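Local atomic coordinates of Sqt1 (Chaetomium thermophilum, PDB entry 4ZOY), a protein that probably acts as a dedicated chaperone that captures a nascent ribosomal protein while it is being translated, using a WD40-type beta-propeller. Residues C148-P151 and D152-N155; F220-A223 and A224-L228; A335-S339 and A340-A344. All coordinates share one frame; numbering follows the deposited sequence.

Contact 1 (C148-P151 and D152-N155); sequences CPSP and DHPN
His-153 O and Cys-148 O share one water, which lies 2.7 Å from His-153 O and also 2.7 Å from Cys-148 O, so it bridges the residue that enters the loop and the last residue of the beta turn. The histidine oxygen has a further hydrogen-bonding partner in the hydroxyl OG1 of Thr-156. This loop joins strands 142-147 and 156-161 of one propeller blade and is built round a type I beta turn running from Ser-150 to His-153. The bond that closes the turn, His-153 N to Ser-150 O, is 3.2 Å long and fairly straight at the hydrogen (162°), although the donor stands above the carbonyl plane. Proline suits the second position of such a turn because its ring already fixes the phi angle needed there. Asp-152 follows with a similar helical backbone, its side chain lying beside the Pro-151 ring and pointing the same way.

Ser-150 adds a second closure through its side chain. Its OG is anti to the backbone nitrogen (chi1 174°), which swings it over the advancing chain to accept Asp-152 N at 3.1 Å, an ST turn nested in the beta turn. Serine fits because its one-carbon arm puts the hydroxyl within reach of the amide two residues on. Two residues earlier, the buried thiol of Cys-148, packed on Trp-198, accepts Ser-150 N in a long bond of 3.5 Å to SG. The imidazole of His-153 lies with its edge toward the serine hydroxyl, CD2 being 3.6 Å from Ser-150 OG, while CD of the Pro-154 ring rests 3.7 Å from Pro-151 O.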
loop_
_atom_site.group_PDB
_atom_site.type_symbol
_atom_site.label_atom_id
_atom_site.label_comp_id
_atom_site.label_asym_id
_atom_site.label_seq_id
_atom_site.Cartn_x
_atom_site.Cartn_y
_atom_site.Cartn_z
ATOM N N CYS A 148 -5.759 2.459 -10.248
ATOM C CA CYS A 148 -5.574 3.761 -10.849
ATOM C C CYS A 148 -6.569 4.775 -10.294
ATOM O O CYS A 148 -7.765 4.545 -10.361
ATOM C CB CYS A 148 -5.749 3.600 -12.332
ATOM S SG CYS A 148 -5.504 5.165 -13.238
ATOM N N PRO A 149 -6.084 5.909 -9.758
ATOM C CA PRO A 149 -7.010 6.920 -9.233
ATOM C C PRO A 149 -7.566 7.903 -10.280
ATOM O O PRO A 149 -8.316 8.805 -9.891
ATOM C CB PRO A 149 -6.144 7.687 -8.227
ATOM C CG PRO A 149 -4.769 7.631 -8.836
ATOM C CD PRO A 149 -4.677 6.248 -9.487
ATOM N N SER A 150 -7.202 7.767 -11.552
ATOM C CA SER A 150 -7.743 8.675 -12.587
ATOM C C SER A 150 -9.243 8.492 -12.740
ATOM O O SER A 150 -9.704 7.388 -13.018
ATOM C CB SER A 150 -7.086 8.445 -13.940
ATOM O OG SER A 150 -7.743 9.249 -14.934
ATOM N N PRO A 151 -10.009 9.581 -12.601
ATOM C CA PRO A 151 -11.450 9.433 -12.829
ATOM C C PRO A 151 -11.744 9.121 -14.298
ATOM O O PRO A 151 -12.805 8.589 -14.616
ATOM C CB PRO A 151 -12.012 10.797 -12.422
ATOM C CG PRO A 151 -10.876 11.743 -12.639
ATOM C CD PRO A 151 -9.632 10.969 -12.277
ATOM N N ASP A 152 -10.782 9.403 -15.162
ATOM C CA ASP A 152 -10.934 9.192 -16.595
ATOM C C ASP A 152 -10.828 7.719 -16.995
ATOM O O ASP A 152 -11.265 7.330 -18.090
ATOM C CB ASP A 152 -9.894 10.017 -17.343
ATOM C CG ASP A 152 -10.157 11.506 -17.232
ATOM O OD1 ASP A 152 -11.241 11.888 -16.738
ATOM O OD2 ASP A 152 -9.279 12.292 -17.631
ATOM N N HIS A 153 -10.274 6.893 -16.110
ATOM C CA HIS A 153 -10.015 5.488 -16.429
ATOM C C HIS A 153 -10.434 4.572 -15.308
ATOM O O HIS A 153 -9.584 3.956 -14.651
ATOM C CB HIS A 153 -8.543 5.280 -16.753
ATOM C CG HIS A 153 -8.086 6.128 -17.892
ATOM N ND1 HIS A 153 -8.326 5.787 -19.207
ATOM C CD2 HIS A 153 -7.471 7.332 -17.918
ATOM C CE1 HIS A 153 -7.856 6.738 -19.994
ATOM N NE2 HIS A 153 -7.328 7.685 -19.238
ATOM N N PRO A 154 -11.750 4.457 -15.097
ATOM C CA PRO A 154 -12.259 3.600 -14.027
ATOM C C PRO A 154 -11.867 2.143 -14.203
ATOM O O PRO A 154 -11.627 1.672 -15.316
ATOM C CB PRO A 154 -13.776 3.770 -14.130
ATOM C CG PRO A 154 -14.017 4.208 -15.551
ATOM C CD PRO A 154 -12.842 5.077 -15.873
ATOM N N ASN A 155 -11.763 1.447 -13.074
ATOM C CA ASN A 155 -11.515 0.011 -13.058
ATOM C C ASN A 155 -10.228 -0.384 -13.771
ATOM O O ASN A 155 -10.149 -1.419 -14.434
ATOM C CB ASN A 155 -12.731 -0.718 -13.649
ATOM C CG ASN A 155 -13.965 -0.486 -12.820
ATOM O OD1 ASN A 155 -13.912 -0.579 -11.594
ATOM N ND2 ASN A 155 -15.071 -0.118 -13.465
HETATM O O HOH W 1 -9.291 3.127 -12.087
#

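Contact 2 (F220-A223 and A224-L228); sequences FGVA and ASKSL
Ala-223 O accepts two main-chain donors from opposite faces of its carbonyl plane: Lys-226 N at 3.0 Å and Leu-228 N at 2.9 Å. The second, together with Ser-227 N to Ala-224 O at 3.1 Å, makes a Schellman motif that ends the short, weakly bonded helix at about 222-225. Ser-227 takes the positive phi such an ending requires. Just before these, Ser-225 N bonds to Gly-221 O; that residue has a positive phi (83°), which comes easily to glycine. The carboxylate of Asp-218 receives the amides of Ala-223 and Ala-224.

A side-chain bond supplements these. Ser-225 holds its OG between the backbone nitrogen and the carbonyl carbon (chi1 75°), donating to Val-222 O at 2.7 Å; Lys-226 N reaches the same oxygen only weakly.

Apolar contacts flank the turn. CB of Leu-228 meets CB of Ala-223 at 4.1 Å, the hydrophobic pairing usual in a Schellman motif; both touch Leu-281, and alanine's small methyl suits this buried position. The lysine's aliphatic arm runs alongside Val-222, CE 3.7 Å from CG1. The hold thus depends mainly on main-chain groups and the Ser-225 hydroxyl, with alanine and leucine adding a small apolar patch.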
loop_
_atom_site.group_PDB
_atom_site.type_symbol
_atom_site.label_atom_id
_atom_site.label_comp_id
_atom_site.label_asym_id
_atom_site.label_seq_id
_atom_site.Cartn_x
_atom_site.Cartn_y
_atom_site.Cartn_z
ATOM N N PHE A 220 -1.041 6.369 -20.020
ATOM C CA PHE A 220 -2.104 6.671 -20.976
ATOM C C PHE A 220 -1.662 7.566 -22.126
ATOM O O PHE A 220 -2.505 8.079 -22.859
ATOM C CB PHE A 220 -3.289 7.285 -20.239
ATOM C CG PHE A 220 -3.858 6.380 -19.176
ATOM C CD1 PHE A 220 -4.627 5.278 -19.514
ATOM C CD2 PHE A 220 -3.583 6.610 -17.842
ATOM C CE1 PHE A 220 -5.130 4.431 -18.529
ATOM C CE2 PHE A 220 -4.085 5.772 -16.852
ATOM C CZ PHE A 220 -4.853 4.679 -17.191
ATOM N N GLY A 221 -0.351 7.746 -22.280
ATOM C CA GLY A 221 0.195 8.392 -23.468
ATOM C C GLY A 221 0.180 9.910 -23.437
ATOM O O GLY A 221 0.551 10.563 -24.424
ATOM N N VAL A 222 -0.257 10.494 -22.325
ATOM C CA VAL A 222 -0.378 11.941 -22.246
ATOM C C VAL A 222 0.992 12.612 -22.286
ATOM O O VAL A 222 1.189 13.602 -23.007
ATOM C CB VAL A 222 -1.134 12.368 -20.982
ATOM C CG1 VAL A 222 -1.121 13.886 -20.829
ATOM C CG2 VAL A 222 -2.569 11.849 -21.041
ATOM N N ALA A 223 1.946 12.092 -21.525
ATOM C CA ALA A 223 3.258 12.718 -21.533
ATOM C C ALA A 223 3.919 12.609 -22.902
ATOM O O ALA A 223 4.576 13.552 -23.338
ATOM C CB ALA A 223 4.147 12.109 -20.466
ATOM N N ALA A 224 3.734 11.486 -23.591
ATOM C CA ALA A 224 4.346 11.311 -24.906
ATOM C C ALA A 224 3.838 12.373 -25.887
ATOM O O ALA A 224 4.600 12.897 -26.706
ATOM C CB ALA A 224 4.071 9.918 -25.436
ATOM N N SER A 225 2.558 12.705 -25.783
ATOM C CA SER A 225 1.952 13.692 -26.670
ATOM C C SER A 225 2.434 15.104 -26.370
ATOM O O SER A 225 2.227 16.022 -27.175
ATOM C CB SER A 225 0.428 13.639 -26.567
ATOM O OG SER A 225 -0.044 14.234 -25.366
ATOM N N LYS A 226 3.064 15.278 -25.210
ATOM C CA LYS A 226 3.577 16.578 -24.786
ATOM C C LYS A 226 5.103 16.593 -24.834
ATOM O O LYS A 226 5.731 17.501 -24.279
ATOM C CB LYS A 226 3.096 16.921 -23.368
ATOM C CG LYS A 226 1.601 17.142 -23.213
ATOM C CD LYS A 226 1.218 17.145 -21.744
ATOM C CE LYS A 226 -0.257 17.434 -21.527
ATOM N NZ LYS A 226 -0.586 18.848 -21.829
ATOM N N SER A 227 5.679 15.589 -25.490
ATOM C CA SER A 227 7.130 15.438 -25.632
ATOM C C SER A 227 7.831 15.449 -24.277
ATOM O O SER A 227 8.870 16.088 -24.104
ATOM C CB SER A 227 7.706 16.532 -26.533
ATOM O OG SER A 227 7.133 16.466 -27.829
ATOM N N LEU A 228 7.254 14.726 -23.319
ATOM C CA LEU A 228 7.792 14.660 -21.963
ATOM C C LEU A 228 8.237 13.251 -21.589
ATOM O O LEU A 228 8.412 12.946 -20.409
ATOM C CB LEU A 228 6.755 15.170 -20.958
ATOM C CG LEU A 228 6.450 16.669 -21.019
ATOM C CD1 LEU A 228 5.309 17.051 -20.097
ATOM C CD2 LEU A 228 7.712 17.455 -20.671
#

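Contact 3 (A335-S339 and A340-A344); sequences AFSPS and APILA
Ala-335 and Ala-344 are joined by both of their main-chain bonds: Ala-335 N gives to Ala-344 O at 2.9 Å and Ala-344 N returns to Ala-335 O at 2.8 Å, almost straight at the hydrogen (175°). This is an antiparallel hydrogen-bonded pair, and alanine suits it because Phe-381 packs against Ala-335 on that face. Ile-342 and Ser-337 pack on the same phenylalanine, CG1 of Ile-342 meeting Ser-337 CB at 3.6 Å. Phe-336 and Leu-343 form the next, non-hydrogen-bonded pair. Beyond it Ser-337 N donates to Ile-342 O at 3.0 Å, and that oxygen is also reached by a water lying 2.8 Å from Ser-337 O.

The loop is closed by the hydroxyl of Ser-337. A chi1 of 171° lays OG beside its own carbonyl carbon, turned across the bend, where it accepts Ala-340 N at 2.9 Å, with a weaker bond from Ser-339 N at 3.3 Å. The same hydroxyl is hydrogen-bonded to Gly-392 O, so this buried group serves as acceptor within the loop and donor outside it. Pro-341 is the centre of an inverse gamma turn, in which Ile-342 N bonds weakly to Ala-340 O.

Apolar packing occupies the other face. CD1 of Leu-343 sits over the middle of the Phe-336 ring, 3.7 Å from its centroid and only 5° off the ring normal, a CH-pi contact. The aromatic ring also touches Pro-259, Val-263 and Ala-265 of the neighbouring blade. An alanine in place of Phe-336 would probably leave the Leu-343 methyl without the ring face it rests on and weaken packing against those three residues. A hairpin between the first two strands of a four-stranded sheet, here 331-336 and 342-347, is typical of a WD40 propeller blade.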
loop_
_atom_site.group_PDB
_atom_site.type_symbol
_atom_site.label_atom_id
_atom_site.label_comp_id
_atom_site.label_asym_id
_atom_site.label_seq_id
_atom_site.Cartn_x
_atom_site.Cartn_y
_atom_site.Cartn_z
ATOM N N ALA A 335 4.984 7.484 2.899
ATOM C CA ALA A 335 3.712 8.162 2.652
ATOM C C ALA A 335 3.846 9.660 2.757
ATOM O O ALA A 335 4.392 10.187 3.730
ATOM C CB ALA A 335 2.657 7.666 3.622
ATOM N N PHE A 336 3.364 10.356 1.732
ATOM C CA PHE A 336 3.162 11.793 1.819
ATOM C C PHE A 336 1.838 12.093 2.506
ATOM O O PHE A 336 0.823 11.444 2.223
ATOM C CB PHE A 336 3.152 12.436 0.426
ATOM C CG PHE A 336 4.506 12.529 -0.225
ATOM C CD1 PHE A 336 5.312 13.642 -0.028
ATOM C CD2 PHE A 336 4.956 11.516 -1.051
ATOM C CE1 PHE A 336 6.557 13.737 -0.647
ATOM C CE2 PHE A 336 6.198 11.602 -1.673
ATOM C CZ PHE A 336 6.992 12.720 -1.472
ATOM N N SER A 337 1.835 13.074 3.394
ATOM C CA SER A 337 0.581 13.547 3.948
ATOM C C SER A 337 -0.272 14.143 2.842
ATOM O O SER A 337 0.243 14.864 1.988
ATOM C CB SER A 337 0.826 14.584 5.035
ATOM O OG SER A 337 -0.394 15.196 5.433
ATOM N N PRO A 338 -1.579 13.866 2.865
ATOM C CA PRO A 338 -2.459 14.417 1.834
ATOM C C PRO A 338 -2.619 15.930 1.945
ATOM O O PRO A 338 -2.978 16.544 0.939
ATOM C CB PRO A 338 -3.794 13.704 2.094
ATOM C CG PRO A 338 -3.757 13.347 3.540
ATOM C CD PRO A 338 -2.308 13.017 3.823
ATOM N N SER A 339 -2.362 16.524 3.109
ATOM C CA SER A 339 -2.583 17.968 3.243
ATOM C C SER A 339 -1.607 18.728 4.144
ATOM O O SER A 339 -1.712 19.946 4.268
ATOM C CB SER A 339 -4.003 18.218 3.741
ATOM O OG SER A 339 -4.193 17.627 5.008
ATOM N N ALA A 340 -0.669 18.037 4.776
ATOM C CA ALA A 340 0.394 18.714 5.510
ATOM C C ALA A 340 1.686 18.505 4.731
ATOM O O ALA A 340 1.816 17.520 4.008
ATOM C CB ALA A 340 0.512 18.173 6.930
ATOM N N PRO A 341 2.641 19.439 4.857
ATOM C CA PRO A 341 3.854 19.349 4.039
ATOM C C PRO A 341 4.884 18.424 4.666
ATOM O O PRO A 341 5.975 18.854 5.056
ATOM C CB PRO A 341 4.345 20.793 3.996
ATOM C CG PRO A 341 3.904 21.362 5.299
ATOM C CD PRO A 341 2.565 20.716 5.591
ATOM N N ILE A 342 4.515 17.157 4.793
ATOM C CA ILE A 342 5.412 16.186 5.407
ATOM C C ILE A 342 5.405 14.853 4.678
ATOM O O ILE A 342 4.430 14.482 4.009
ATOM C CB ILE A 342 5.075 15.929 6.905
ATOM C CG1 ILE A 342 3.638 15.418 7.062
ATOM C CG2 ILE A 342 5.307 17.196 7.757
ATOM C CD1 ILE A 342 3.264 15.099 8.509
ATOM N N LEU A 343 6.520 14.138 4.821
ATOM C CA LEU A 343 6.707 12.795 4.303
ATOM C C LEU A 343 7.110 11.904 5.464
ATOM O O LEU A 343 8.015 12.262 6.223
ATOM C CB LEU A 343 7.798 12.781 3.228
ATOM C CG LEU A 343 8.311 11.416 2.760
ATOM C CD1 LEU A 343 7.262 10.677 1.918
ATOM C CD2 LEU A 343 9.639 11.559 1.998
ATOM N N ALA A 344 6.438 10.760 5.612
ATOM C CA ALA A 344 6.766 9.775 6.648
ATOM C C ALA A 344 7.386 8.527 6.045
ATOM O O ALA A 344 6.955 8.046 4.995
ATOM C CB ALA A 344 5.512 9.400 7.440
HETATM O O HOH W 2 2.931 15.679 1.694
#

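In the fold
Contacts 1 and 3 are equivalent places in different blades, each the loop between a blade's first and second strands, yet their centres stand 23 Å apart and their nearest atoms about 12 Å. Contact 2 lies between the third and fourth strands of the blade that follows contact 1, farther from the middle of the chain. Contacts 1 and 2 touch: the rings of His-153 and Phe-220 stack, with His-153 CG 3.5 Å from Phe-220 CE1, and Cys-148 SG lies 3.9 Å from Phe-220 CE2. Contact 3 touches neither, its centre being 28 Å from that of contact 2. The stack joins two successive blades, and Phe-336 of contact 3 packs on the preceding blade.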